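Glycoside hydrolase family 5 (PDB 6LA0) acts as a secreted rutinosidase of glycoside hydrolase family 5, built on a TIM barrel and probably related in action to exo-1,3-beta-glucanases. Local coordinates at residues V85-I90 / G329-T334; P192-D197 / A205-R210; K242-W247 / A287-F292; E267-S272 / T303-S308. One frame throughout, in Å; residues are numbered along the deposited sequence.

Interaction 1 (V85-I90 / G329-T334)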
loop_
_atom_site.group_PDB
_atom_site.type_symbol
_atom_site.label_atom_id
_atom_site.label_comp_id
_atom_site.label_asym_id
_atom_site.label_seq_id
_atom_site.Cartn_x
_atom_site.Cartn_y
_atom_site.Cartn_z
ATOM N N VAL A 85 -2.592 6.284 -15.977
ATOM C CA VAL A 85 -2.116 6.121 -14.606
ATOM C C VAL A 85 -0.909 7.022 -14.379
ATOM O O VAL A 85 0.039 7.034 -15.177
ATOM C CB VAL A 85 -1.781 4.650 -14.322
ATOM C CG1 VAL A 85 -0.886 4.529 -13.091
ATOM C CG2 VAL A 85 -3.063 3.860 -14.135
ATOM N N GLY A 86 -0.946 7.792 -13.284
ATOM C CA GLY A 86 0.120 8.724 -12.996
ATOM C C GLY A 86 0.896 8.462 -11.717
ATOM O O GLY A 86 1.824 9.212 -11.408
ATOM N N VAL A 87 0.537 7.418 -10.969
ATOM C CA VAL A 87 1.203 7.106 -9.707
ATOM C C VAL A 87 1.146 5.599 -9.469
ATOM O O VAL A 87 0.129 4.947 -9.727
ATOM C CB VAL A 87 0.589 7.897 -8.526
ATOM C CG1 VAL A 87 -0.890 7.581 -8.378
ATOM C CG2 VAL A 87 1.314 7.563 -7.232
ATOM N N LEU A 88 2.261 5.047 -8.997
ATOM C CA LEU A 88 2.362 3.641 -8.618
ATOM C C LEU A 88 2.734 3.570 -7.145
ATOM O O LEU A 88 3.752 4.140 -6.734
ATOM C CB LEU A 88 3.405 2.899 -9.463
ATOM C CG LEU A 88 3.206 2.845 -10.982
ATOM C CD1 LEU A 88 4.431 2.250 -11.654
ATOM C CD2 LEU A 88 1.941 2.066 -11.350
ATOM N N ARG A 89 1.909 2.885 -6.350
ATOM C CA ARG A 89 2.263 2.535 -4.978
ATOM C C ARG A 89 2.800 1.109 -4.983
ATOM O O ARG A 89 2.111 0.186 -5.431
ATOM C CB ARG A 89 1.074 2.647 -4.028
ATOM C CG ARG A 89 1.437 2.387 -2.558
ATOM C CD ARG A 89 0.290 2.831 -1.640
ATOM N NE ARG A 89 0.544 2.626 -0.209
ATOM C CZ ARG A 89 0.046 1.624 0.512
ATOM N NH1 ARG A 89 -0.704 0.705 -0.065
ATOM N NH2 ARG A 89 0.298 1.535 1.817
ATOM N N ILE A 90 4.013 0.934 -4.476
ATOM C CA ILE A 90 4.741 -0.324 -4.579
ATOM C C ILE A 90 5.063 -0.813 -3.171
ATOM O O ILE A 90 6.033 -0.369 -2.552
ATOM C CB ILE A 90 6.017 -0.160 -5.421
ATOM C CG1 ILE A 90 5.701 0.656 -6.683
ATOM C CG2 ILE A 90 6.632 -1.535 -5.748
ATOM C CD1 ILE A 90 6.824 0.702 -7.700
ATOM N N GLY A 329 -6.243 12.288 -4.567
ATOM C CA GLY A 329 -6.300 11.179 -5.503
ATOM C C GLY A 329 -6.282 9.830 -4.816
ATOM O O GLY A 329 -6.459 9.753 -3.593
ATOM N N SER A 330 -6.020 8.762 -5.572
ATOM C CA SER A 330 -6.197 7.419 -5.038
ATOM C C SER A 330 -5.328 6.423 -5.802
ATOM O O SER A 330 -4.943 6.656 -6.950
ATOM C CB SER A 330 -7.670 6.985 -5.118
ATOM O OG SER A 330 -8.045 6.829 -6.460
ATOM N N CYS A 331 -5.036 5.300 -5.141
ATOM C CA CYS A 331 -4.421 4.134 -5.781
ATOM C C CYS A 331 -5.308 2.922 -5.541
ATOM O O CYS A 331 -5.542 2.545 -4.389
ATOM C CB CYS A 331 -3.021 3.847 -5.222
ATOM S SG CYS A 331 -1.710 4.922 -5.868
ATOM N N TYR A 332 -5.744 2.271 -6.613
ATOM C CA TYR A 332 -6.601 1.102 -6.449
ATOM C C TYR A 332 -5.796 -0.100 -5.961
ATOM O O TYR A 332 -4.626 -0.271 -6.308
ATOM C CB TYR A 332 -7.300 0.769 -7.778
ATOM C CG TYR A 332 -8.528 -0.103 -7.633
ATOM C CD1 TYR A 332 -9.792 0.463 -7.397
ATOM C CD2 TYR A 332 -8.439 -1.486 -7.740
ATOM C CE1 TYR A 332 -10.925 -0.344 -7.259
ATOM C CE2 TYR A 332 -9.574 -2.301 -7.608
ATOM C CZ TYR A 332 -10.805 -1.722 -7.364
ATOM O OH TYR A 332 -11.912 -2.550 -7.232
ATOM N N TRP A 333 -6.439 -0.945 -5.144
ATOM C CA TRP A 333 -5.892 -2.251 -4.779
ATOM C C TRP A 333 -6.659 -3.318 -5.559
ATOM O O TRP A 333 -7.799 -3.630 -5.211
ATOM C CB TRP A 333 -6.002 -2.514 -3.274
ATOM C CG TRP A 333 -5.191 -3.715 -2.876
ATOM C CD1 TRP A 333 -5.564 -5.034 -2.970
ATOM C CD2 TRP A 333 -3.848 -3.717 -2.376
ATOM N NE1 TRP A 333 -4.536 -5.847 -2.544
ATOM C CE2 TRP A 333 -3.476 -5.064 -2.171
ATOM C CE3 TRP A 333 -2.921 -2.706 -2.072
ATOM C CZ2 TRP A 333 -2.228 -5.426 -1.682
ATOM C CZ3 TRP A 333 -1.677 -3.074 -1.579
ATOM C CH2 TRP A 333 -1.343 -4.426 -1.395
ATOM N N THR A 334 -6.039 -3.910 -6.586
ATOM C CA THR A 334 -4.628 -3.773 -6.946
ATOM C C THR A 334 -4.530 -3.930 -8.479
ATOM O O THR A 334 -5.545 -4.163 -9.133
ATOM C CB THR A 334 -3.774 -4.836 -6.228
ATOM O OG1 THR A 334 -2.404 -4.732 -6.634
ATOM C CG2 THR A 334 -4.318 -6.239 -6.538
#
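Strands 87-90 and 329-332 run in the same general sense, their axes 53° apart and 7.8 Å from each other at closest, with Arg89 and Cys331 as the nearest pair. No hydrogen bond links them, because strand 19-23 lies between the two in the sheet; what meets is side chain against side chain on the inside of the barrel. The thiol of Cys331 is the central piece. Its SG lies 3.7 Å from CG1 of Val87, the methyl lying between the backbone N and the carbonyl carbon, and the same sulfur reaches the base of the next inward residue, 4.0 Å from CB of Arg89. Beyond that point the arginine stands up as an extended rod, CG anti to the backbone N (chi1 -176°), and carries its guanidinium past the thiol to the indole of Trp333. There NH1 of Arg89 comes to 4.2 Å from CZ3 of Trp333, at the edge of the ring and near its plane, while the two flat groups are turned 60° from each other, so this is not a stack. Trp333 is joined to Thr334 by a cis peptide, as in many family 5 enzymes, and CB of Thr334 lies over one face of the indole. The guanidinium owes its fixed rotation to other partners: NE pairs with Glu187, NH1 with Glu298 and Asn23, and NH2 with Asn190. Strand 128-133 flanks strand 87-92 on the side away from strand 19-23, and strand 294-303 packs against the side chains of Ser330, Cys331, Tyr332 and Trp333.

Interaction 2 (P192-D197 / A205-R210)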
loop_
_atom_site.group_PDB
_atom_site.type_symbol
_atom_site.label_atom_id
_atom_site.label_comp_id
_atom_site.label_asym_id
_atom_site.label_seq_id
_atom_site.Cartn_x
_atom_site.Cartn_y
_atom_site.Cartn_z
ATOM N N PRO A 192 -0.243 0.032 11.011
ATOM C CA PRO A 192 0.131 -0.438 12.355
ATOM C C PRO A 192 -1.091 -0.535 13.261
ATOM O O PRO A 192 -1.837 0.434 13.423
ATOM C CB PRO A 192 1.112 0.635 12.846
ATOM C CG PRO A 192 0.656 1.886 12.134
ATOM C CD PRO A 192 0.259 1.396 10.753
ATOM N N THR A 193 -1.293 -1.714 13.857
ATOM C CA THR A 193 -2.348 -1.911 14.847
ATOM C C THR A 193 -1.821 -2.781 15.982
ATOM O O THR A 193 -0.978 -3.656 15.767
ATOM C CB THR A 193 -3.606 -2.579 14.252
ATOM O OG1 THR A 193 -3.278 -3.885 13.767
ATOM C CG2 THR A 193 -4.183 -1.753 13.114
ATOM N N ASP A 194 -2.342 -2.552 17.199
ATOM C CA ASP A 194 -2.020 -3.420 18.328
ATOM C C ASP A 194 -3.228 -4.056 19.015
ATOM O O ASP A 194 -3.040 -4.761 20.011
ATOM C CB ASP A 194 -1.168 -2.658 19.372
ATOM C CG ASP A 194 -1.900 -1.468 19.995
ATOM O OD1 ASP A 194 -3.039 -1.152 19.593
ATOM O OD2 ASP A 194 -1.316 -0.843 20.896
ATOM N N ASN A 195 -4.448 -3.860 18.503
ATOM C CA ASN A 195 -5.647 -4.450 19.101
ATOM C C ASN A 195 -5.830 -5.876 18.599
ATOM O O ASN A 195 -5.902 -6.082 17.380
ATOM C CB ASN A 195 -6.877 -3.618 18.751
ATOM C CG ASN A 195 -8.096 -3.959 19.598
ATOM O OD1 ASN A 195 -8.287 -5.104 20.030
ATOM N ND2 ASN A 195 -8.933 -2.956 19.839
ATOM N N PRO A 196 -5.920 -6.880 19.481
ATOM C CA PRO A 196 -6.076 -8.268 19.012
ATOM C C PRO A 196 -7.469 -8.642 18.510
ATOM O O PRO A 196 -7.611 -9.723 17.923
ATOM C CB PRO A 196 -5.709 -9.097 20.256
ATOM C CG PRO A 196 -4.893 -8.174 21.110
ATOM C CD PRO A 196 -5.532 -6.828 20.898
ATOM N N ASP A 197 -8.494 -7.811 18.709
ATOM C CA ASP A 197 -9.839 -8.126 18.231
ATOM C C ASP A 197 -9.911 -7.836 16.738
ATOM O O ASP A 197 -9.844 -6.675 16.318
ATOM C CB ASP A 197 -10.886 -7.329 19.008
ATOM C CG ASP A 197 -12.325 -7.554 18.500
ATOM O OD1 ASP A 197 -12.555 -8.294 17.520
ATOM O OD2 ASP A 197 -13.244 -6.975 19.127
ATOM N N ALA A 205 -10.251 2.144 16.778
ATOM C CA ALA A 205 -9.924 1.402 17.995
ATOM C C ALA A 205 -8.883 0.309 17.767
ATOM O O ALA A 205 -8.443 -0.320 18.735
ATOM C CB ALA A 205 -11.188 0.782 18.591
ATOM N N ALA A 206 -8.475 0.073 16.522
ATOM C CA ALA A 206 -7.470 -0.945 16.259
ATOM C C ALA A 206 -6.094 -0.577 16.799
ATOM O O ALA A 206 -5.229 -1.455 16.863
ATOM C CB ALA A 206 -7.385 -1.218 14.757
ATOM N N LEU A 207 -5.873 0.685 17.182
ATOM C CA LEU A 207 -4.603 1.144 17.733
ATOM C C LEU A 207 -4.876 1.869 19.039
ATOM O O LEU A 207 -5.598 2.870 19.050
ATOM C CB LEU A 207 -3.866 2.077 16.758
ATOM C CG LEU A 207 -2.454 2.568 17.122
ATOM C CD1 LEU A 207 -1.414 1.445 17.171
ATOM C CD2 LEU A 207 -2.003 3.675 16.165
ATOM N N SER A 208 -4.293 1.368 20.130
ATOM C CA SER A 208 -4.400 1.998 21.438
ATOM C C SER A 208 -3.571 3.279 21.491
ATOM O O SER A 208 -2.691 3.512 20.659
ATOM C CB SER A 208 -3.927 1.041 22.532
ATOM O OG SER A 208 -2.506 0.928 22.528
ATOM N N ASP A 209 -3.865 4.124 22.490
ATOM C CA ASP A 209 -3.047 5.323 22.670
ATOM C C ASP A 209 -1.616 4.971 23.060
ATOM O O ASP A 209 -0.677 5.668 22.664
ATOM C CB ASP A 209 -3.663 6.247 23.718
ATOM C CG ASP A 209 -5.024 6.751 23.312
ATOM O OD1 ASP A 209 -5.189 7.202 22.149
ATOM O OD2 ASP A 209 -5.934 6.683 24.161
ATOM N N ARG A 210 -1.433 3.901 23.830
ATOM C CA ARG A 210 -0.087 3.445 24.157
ATOM C C ARG A 210 0.695 3.078 22.897
ATOM O O ARG A 210 1.848 3.491 22.722
ATOM C CB ARG A 210 -0.167 2.248 25.101
ATOM C CG ARG A 210 1.179 1.740 25.524
ATOM C CD ARG A 210 1.094 0.924 26.796
ATOM N NE ARG A 210 2.413 0.411 27.148
ATOM C CZ ARG A 210 2.819 -0.832 26.906
ATOM N NH1 ARG A 210 1.995 -1.702 26.315
ATOM N NH2 ARG A 210 4.043 -1.204 27.263
#
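Two first torsions set up the contact: Asp194 folds its CG between its own backbone N and carbonyl carbon (chi1 63°), turning the carboxylate to Ser208, whereas Asn195 swings CG anti to its N (chi1 -166°) and reaches for Ala205. The carboxylate grips Ser208 twice, both oxygens using their syn lone pairs: Asp194 OD1 takes the backbone N of Ser208 at 2.9 Å, and Asp194 OD2 takes the hydroxyl OG of Ser208 at 2.7 Å. This fork fixes the rotation of the acid and of the hydroxyl. Asn195 spends its two amide atoms differently. ND2 of Asn195 donates to Ala205 O at 2.9 Å along an almost straight line (178°), the oxygen lying in the amide plane, while OD1 accepts from Asp197 N within its own segment. The carbonyl of Ala206 takes Asn195 N at 3.0 Å and, weakly, Asp194 N. CG2 of Thr193 packs on CB of Ala206 at 3.6 Å. Since OG of Ser208 also accepts from Gly211 N, Asp194 orients a helix N-cap from the second shell; together with the Asx turn at Asn195, this N-cap illustrates how the long beta-to-alpha loop between strand 184-187 and helix 209-229 of a TIM barrel is fastened to the helix start.

Interaction 3 (K242-W247 / A287-F292)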
loop_
_atom_site.group_PDB
_atom_site.type_symbol
_atom_site.label_atom_id
_atom_site.label_comp_id
_atom_site.label_asym_id
_atom_site.label_seq_id
_atom_site.Cartn_x
_atom_site.Cartn_y
_atom_site.Cartn_z
ATOM N N LYS A 242 -6.828 5.883 12.189
ATOM C CA LYS A 242 -7.282 7.137 12.771
ATOM C C LYS A 242 -7.586 8.168 11.682
ATOM O O LYS A 242 -7.069 8.083 10.565
ATOM C CB LYS A 242 -6.216 7.704 13.698
ATOM C CG LYS A 242 -5.627 6.730 14.687
ATOM C CD LYS A 242 -6.629 6.261 15.710
ATOM C CE LYS A 242 -5.924 5.896 17.006
ATOM N NZ LYS A 242 -6.886 5.424 18.038
ATOM N N PRO A 243 -8.414 9.165 11.984
ATOM C CA PRO A 243 -8.524 10.313 11.079
ATOM C C PRO A 243 -7.243 11.124 11.108
ATOM O O PRO A 243 -6.504 11.120 12.094
ATOM C CB PRO A 243 -9.704 11.117 11.645
ATOM C CG PRO A 243 -9.876 10.634 13.048
ATOM C CD PRO A 243 -9.443 9.189 13.038
ATOM N N GLU A 244 -6.978 11.831 10.007
ATOM C CA GLU A 244 -5.813 12.706 9.995
ATOM C C GLU A 244 -5.846 13.676 11.175
ATOM O O GLU A 244 -4.793 13.995 11.744
ATOM C CB GLU A 244 -5.729 13.463 8.665
ATOM C CG GLU A 244 -4.668 14.579 8.637
ATOM C CD GLU A 244 -5.235 15.944 9.008
ATOM O OE1 GLU A 244 -6.461 16.055 9.211
ATOM O OE2 GLU A 244 -4.449 16.911 9.104
ATOM N N GLN A 245 -7.037 14.121 11.587
ATOM C CA GLN A 245 -7.103 15.068 12.699
ATOM C C GLN A 245 -6.559 14.494 14.008
ATOM O O GLN A 245 -6.172 15.267 14.897
ATOM C CB GLN A 245 -8.547 15.545 12.896
ATOM C CG GLN A 245 -9.024 16.439 11.770
ATOM C CD GLN A 245 -9.783 15.673 10.701
ATOM O OE1 GLN A 245 -9.405 14.552 10.321
ATOM N NE2 GLN A 245 -10.855 16.271 10.204
ATOM N N TYR A 246 -6.527 13.163 14.148
ATOM C CA TYR A 246 -5.976 12.534 15.343
ATOM C C TYR A 246 -4.478 12.776 15.465
ATOM O O TYR A 246 -3.955 12.850 16.582
ATOM C CB TYR A 246 -6.268 11.022 15.323
ATOM C CG TYR A 246 -5.660 10.229 16.472
ATOM C CD1 TYR A 246 -4.343 9.767 16.407
ATOM C CD2 TYR A 246 -6.400 9.937 17.622
ATOM C CE1 TYR A 246 -3.771 9.044 17.456
ATOM C CE2 TYR A 246 -5.838 9.210 18.675
ATOM C CZ TYR A 246 -4.525 8.763 18.578
ATOM O OH TYR A 246 -3.944 8.042 19.603
ATOM N N TRP A 247 -3.775 12.893 14.338
ATOM C CA TRP A 247 -2.322 13.013 14.333
ATOM C C TRP A 247 -1.837 14.435 14.115
ATOM O O TRP A 247 -0.679 14.741 14.433
ATOM C CB TRP A 247 -1.708 12.139 13.224
ATOM C CG TRP A 247 -2.009 10.669 13.339
ATOM C CD1 TRP A 247 -2.924 9.958 12.608
ATOM C CD2 TRP A 247 -1.373 9.723 14.213
ATOM N NE1 TRP A 247 -2.917 8.642 12.993
ATOM C CE2 TRP A 247 -1.970 8.466 13.971
ATOM C CE3 TRP A 247 -0.367 9.819 15.182
ATOM C CZ2 TRP A 247 -1.592 7.312 14.663
ATOM C CZ3 TRP A 247 0.010 8.673 15.866
ATOM C CH2 TRP A 247 -0.602 7.434 15.601
ATOM N N ALA A 287 -11.349 13.901 4.566
ATOM C CA ALA A 287 -10.630 14.981 3.899
ATOM C C ALA A 287 -9.627 15.672 4.817
ATOM O O ALA A 287 -8.713 16.331 4.314
ATOM C CB ALA A 287 -11.616 16.006 3.342
ATOM N N GLY A 288 -9.781 15.546 6.136
ATOM C CA GLY A 288 -8.834 16.133 7.069
ATOM C C GLY A 288 -9.118 17.589 7.399
ATOM O O GLY A 288 -10.112 18.188 6.978
ATOM N N ASP A 289 -8.212 18.173 8.186
ATOM C CA ASP A 289 -8.364 19.549 8.656
ATOM C C ASP A 289 -7.567 20.571 7.843
ATOM O O ASP A 289 -7.553 21.754 8.207
ATOM C CB ASP A 289 -7.975 19.645 10.137
ATOM C CG ASP A 289 -6.575 19.132 10.404
ATOM O OD1 ASP A 289 -5.736 19.196 9.481
ATOM O OD2 ASP A 289 -6.319 18.658 11.535
ATOM N N GLY A 290 -6.894 20.152 6.766
ATOM C CA GLY A 290 -6.105 21.049 5.936
ATOM C C GLY A 290 -4.707 21.391 6.443
ATOM O O GLY A 290 -3.955 22.051 5.720
ATOM N N LYS A 291 -4.344 21.007 7.668
ATOM C CA LYS A 291 -2.972 21.248 8.113
ATOM C C LYS A 291 -1.989 20.373 7.337
ATOM O O LYS A 291 -0.869 20.807 7.047
ATOM C CB LYS A 291 -2.840 21.005 9.622
ATOM C CG LYS A 291 -1.455 21.382 10.190
ATOM C CD LYS A 291 -1.269 20.907 11.627
ATOM C CE LYS A 291 0.110 21.312 12.151
ATOM N NZ LYS A 291 0.323 20.913 13.574
ATOM N N PHE A 292 -2.402 19.158 6.972
ATOM C CA PHE A 292 -1.655 18.261 6.099
ATOM C C PHE A 292 -2.596 17.656 5.068
ATOM O O PHE A 292 -3.777 17.459 5.352
ATOM C CB PHE A 292 -0.985 17.128 6.891
ATOM C CG PHE A 292 0.006 17.600 7.917
ATOM C CD1 PHE A 292 1.272 18.022 7.536
ATOM C CD2 PHE A 292 -0.318 17.581 9.265
ATOM C CE1 PHE A 292 2.199 18.444 8.486
ATOM C CE2 PHE A 292 0.599 18.010 10.229
ATOM C CZ PHE A 292 1.857 18.441 9.840
#
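Glu244 and Asp289 bring two acids together where an Asx turn, in the loop leading from helix 275-285 to strand 294-303 of the TIM barrel, docks on the short helix that follows strand 235-237. The tight part centres on the buried Glu244. With CG anti to the backbone N (chi1 171°) and a bend at the next bond, its carboxylate reaches the backbone of Gly288 and Asp289. OE1 of Glu244 accepts the backbone N of Asp289 at 2.9 Å, the donor coming from above the carboxylate plane. The same oxygen of Glu244 approaches CA of Gly288 to 3.2 Å, an approach eased by the lack of a side chain there. The two carboxylates cross at about a right angle, planes 81° apart, and OE2 of Glu244 comes within 2.6 Å of OD1 of Asp289, a closeness that would probably raise the proton affinity of either acid. Within the turn Asp289 OD1 accepts from Lys291 N at 2.9 Å, and its OD2 binds Ser248 OG, so each oxygen of the aspartate has a partner.

Toward solvent the fit is looser. Gln245 slides past Asp289 in the opposite direction, meeting it through carbon: CG of Gln245 lies 3.5 Å from OD2 of Asp289. The amide beyond it rests on the backbone of Gly288 without a hydrogen bond to the loop. Lys291, partly exposed, sends NZ to the carbonyls of Ser248 and Leu251. On the buried side Phe292 packs on Leu257 of strand 257-265, and OE2 of Glu244 sits at its ring edge, 4.2 Å from CD2 of Phe292.

Interaction 4 (E267-S272 / T303-S308). With NAG (2-acetamido-2-deoxy-beta-D-glucopyranose), chain G.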
loop_
_atom_site.group_PDB
_atom_site.type_symbol
_atom_site.label_atom_id
_atom_site.label_comp_id
_atom_site.label_asym_id
_atom_site.label_seq_id
_atom_site.Cartn_x
_atom_site.Cartn_y
_atom_site.Cartn_z
ATOM N N GLU A 267 -16.388 -5.707 4.309
ATOM C CA GLU A 267 -16.999 -6.138 5.565
ATOM C C GLU A 267 -17.968 -5.098 6.131
ATOM O O GLU A 267 -18.310 -5.151 7.318
ATOM C CB GLU A 267 -15.930 -6.498 6.600
ATOM C CG GLU A 267 -14.621 -5.738 6.465
ATOM C CD GLU A 267 -13.495 -6.366 7.274
ATOM O OE1 GLU A 267 -12.441 -5.708 7.461
ATOM O OE2 GLU A 267 -13.664 -7.526 7.714
ATOM N N ARG A 268 -18.444 -4.167 5.309
ATOM C CA ARG A 268 -19.439 -3.194 5.732
ATOM C C ARG A 268 -20.785 -3.451 5.068
ATOM O O ARG A 268 -20.849 -3.874 3.905
ATOM C CB ARG A 268 -18.965 -1.776 5.427
ATOM C CG ARG A 268 -17.946 -1.286 6.443
ATOM C CD ARG A 268 -17.047 -0.222 5.851
ATOM N NE ARG A 268 -17.754 1.038 5.669
ATOM C CZ ARG A 268 -17.255 2.081 5.016
ATOM N NH1 ARG A 268 -16.035 2.026 4.479
ATOM N NH2 ARG A 268 -17.981 3.178 4.907
ATOM N N ASN A 269 -21.862 -3.173 5.807
ATOM C CA ASN A 269 -23.222 -3.400 5.325
ATOM C C ASN A 269 -23.591 -2.384 4.252
ATOM O O ASN A 269 -24.206 -1.351 4.537
ATOM C CB ASN A 269 -24.223 -3.352 6.482
ATOM C CG ASN A 269 -25.604 -3.875 6.091
ATOM O OD1 ASN A 269 -25.925 -4.004 4.905
ATOM N ND2 ASN A 269 -26.431 -4.177 7.094
ATOM N N VAL A 270 -23.253 -2.711 3.010
ATOM C CA VAL A 270 -23.449 -1.852 1.852
ATOM C C VAL A 270 -23.558 -2.773 0.643
ATOM O O VAL A 270 -23.072 -3.907 0.671
ATOM C CB VAL A 270 -22.292 -0.818 1.730
ATOM C CG1 VAL A 270 -20.941 -1.514 1.545
ATOM C CG2 VAL A 270 -22.546 0.202 0.622
ATOM N N THR A 271 -24.226 -2.301 -0.407
ATOM C CA THR A 271 -24.436 -3.066 -1.629
ATOM C C THR A 271 -23.817 -2.326 -2.802
ATOM O O THR A 271 -23.503 -1.134 -2.715
ATOM C CB THR A 271 -25.929 -3.298 -1.916
ATOM O OG1 THR A 271 -26.577 -2.037 -2.124
ATOM C CG2 THR A 271 -26.597 -4.012 -0.755
ATOM N N SER A 272 -23.641 -3.036 -3.916
ATOM C CA SER A 272 -23.155 -2.369 -5.122
ATOM C C SER A 272 -24.070 -1.200 -5.508
ATOM O O SER A 272 -23.599 -0.132 -5.931
ATOM C CB SER A 272 -23.043 -3.389 -6.262
ATOM O OG SER A 272 -21.935 -4.254 -6.031
ATOM N N THR A 303 -18.262 -5.057 -2.062
ATOM C CA THR A 303 -19.075 -4.764 -0.892
ATOM C C THR A 303 -19.386 -6.067 -0.170
ATOM O O THR A 303 -19.218 -7.158 -0.719
ATOM C CB THR A 303 -20.366 -4.034 -1.287
ATOM O OG1 THR A 303 -21.113 -4.855 -2.197
ATOM C CG2 THR A 303 -20.023 -2.716 -1.970
ATOM N N LEU A 304 -19.813 -5.958 1.087
ATOM C CA LEU A 304 -20.134 -7.180 1.811
ATOM C C LEU A 304 -21.309 -7.909 1.164
ATOM O O LEU A 304 -21.272 -9.138 1.016
ATOM C CB LEU A 304 -20.423 -6.879 3.278
ATOM C CG LEU A 304 -20.835 -8.074 4.137
ATOM C CD1 LEU A 304 -19.739 -9.135 4.141
ATOM C CD2 LEU A 304 -21.143 -7.615 5.549
ATOM N N TYR A 305 -22.338 -7.170 0.730
ATOM C CA TYR A 305 -23.569 -7.762 0.199
ATOM C C TYR A 305 -23.826 -7.379 -1.257
ATOM O O TYR A 305 -23.382 -6.330 -1.733
ATOM C CB TYR A 305 -24.786 -7.346 1.038
ATOM C CG TYR A 305 -24.732 -7.801 2.473
ATOM C CD1 TYR A 305 -24.715 -9.151 2.790
ATOM C CD2 TYR A 305 -24.683 -6.878 3.513
ATOM C CE1 TYR A 305 -24.661 -9.571 4.104
ATOM C CE2 TYR A 305 -24.632 -7.293 4.831
ATOM C CZ TYR A 305 -24.624 -8.641 5.115
ATOM O OH TYR A 305 -24.571 -9.072 6.418
ATOM N N GLN A 306 -24.528 -8.272 -1.966
ATOM C CA GLN A 306 -25.141 -8.005 -3.270
ATOM C C GLN A 306 -24.178 -7.352 -4.264
ATOM O O GLN A 306 -24.430 -6.271 -4.796
ATOM C CB GLN A 306 -26.397 -7.151 -3.095
ATOM C CG GLN A 306 -27.531 -7.911 -2.461
ATOM C CD GLN A 306 -28.791 -7.091 -2.385
ATOM O OE1 GLN A 306 -29.538 -6.993 -3.362
ATOM N NE2 GLN A 306 -29.037 -6.490 -1.224
ATOM N N ASN A 307 -23.077 -8.050 -4.546
ATOM C CA ASN A 307 -22.131 -7.545 -5.530
ATOM C C ASN A 307 -22.677 -7.709 -6.942
ATOM O O ASN A 307 -23.268 -8.741 -7.278
ATOM C CB ASN A 307 -20.798 -8.272 -5.410
ATOM C CG ASN A 307 -20.003 -7.825 -4.203
ATOM O OD1 ASN A 307 -19.335 -6.783 -4.227
ATOM N ND2 ASN A 307 -20.083 -8.603 -3.127
ATOM N N SER A 308 -22.427 -6.706 -7.788
ATOM C CA SER A 308 -23.021 -6.658 -9.121
ATOM C C SER A 308 -21.943 -6.443 -10.174
ATOM O O SER A 308 -21.225 -5.438 -10.126
ATOM C CB SER A 308 -24.067 -5.535 -9.193
ATOM O OG SER A 308 -24.157 -5.036 -10.513
HETATM C C1 NAG G . -27.771 -4.654 6.834
HETATM C C2 NAG G . -28.388 -5.432 8.004
HETATM C C3 NAG G . -29.823 -5.838 7.671
HETATM C C4 NAG G . -30.640 -4.624 7.251
HETATM C C5 NAG G . -29.945 -3.886 6.113
HETATM C C6 NAG G . -30.638 -2.600 5.736
HETATM C C7 NAG G . -27.365 -6.996 9.595
HETATM C C8 NAG G . -26.527 -8.230 9.761
HETATM N N2 NAG G . -27.590 -6.602 8.337
HETATM O O3 NAG G . -30.419 -6.464 8.803
HETATM O O4 NAG G . -31.941 -5.016 6.821
HETATM O O5 NAG G . -28.611 -3.531 6.504
HETATM O O6 NAG G . -29.699 -1.547 5.563
HETATM O O7 NAG G . -27.816 -6.385 10.555
HETATM O O HOH W 1 -19.229 -4.320 -5.891
#
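The ring of Tyr305 has the side chain of Leu304 on one face, CG of Leu304 3.8 Å above the plane and over its centre, and at its edge the amide oxygen of Asn269, with OD1 of Asn269 3.4 Å from CD2 of Tyr305 and near the ring plane. Asn269 is the centre of an inverse gamma turn and the first residue of an Asn-X-Thr glycosylation sequon: its ND2 is bonded to C1 of the N-acetylglucosamine at 1.4 Å, and the acetyl methyl of the sugar comes near Tyr305 OH. The two loops, each following a strand of the TIM barrel and preceding a helix, run alongside and are joined loosely by backbone. Tyr305 N reaches Val270 O at 3.3 Å and Ser272 N reaches Gln306 O at 3.4 Å, both weak, with a CA-H...O contact from Thr271 to Tyr305 O between them. The side chains of Val270 and Thr303 cross at about a right angle, touching through CG1 and CG2, while Thr271 and Gln306 lie side by side. Asn307 ties its own loop together: OD1 accepts from Thr303 N on an in-plane lone pair, and ND2 donates to Thr303 O. Ser272 has its OG beside the backbone N (chi1 -73°), where it accepts from Ser308 N at 3.1 Å and donates to a water at 2.7 Å; that water in turn donates to Asn307 OD1 at 3.0 Å.

Overall arrangement
Interaction 1 belongs to the inner wall of the barrel, and the segments joined in interactions 2, 3 and 4 all fall between its two segments in sequence. In family 5 enzymes the active site lies at the C-terminal ends of the barrel strands, the region that Arg89 and Trp333 of interaction 1 probably line. Interactions 2 and 3, centres 19 Å apart, are in direct touch: Lys242 NZ lies 3.0 Å from Leu207 O and Tyr246 OH 3.0 Å from Asp209 OD1, both probable hydrogen bonds. Interaction 4 stands apart, its centre 28 Å from that of interaction 3, although their segments alternate along the chain. It alone contains a glycan attachment point.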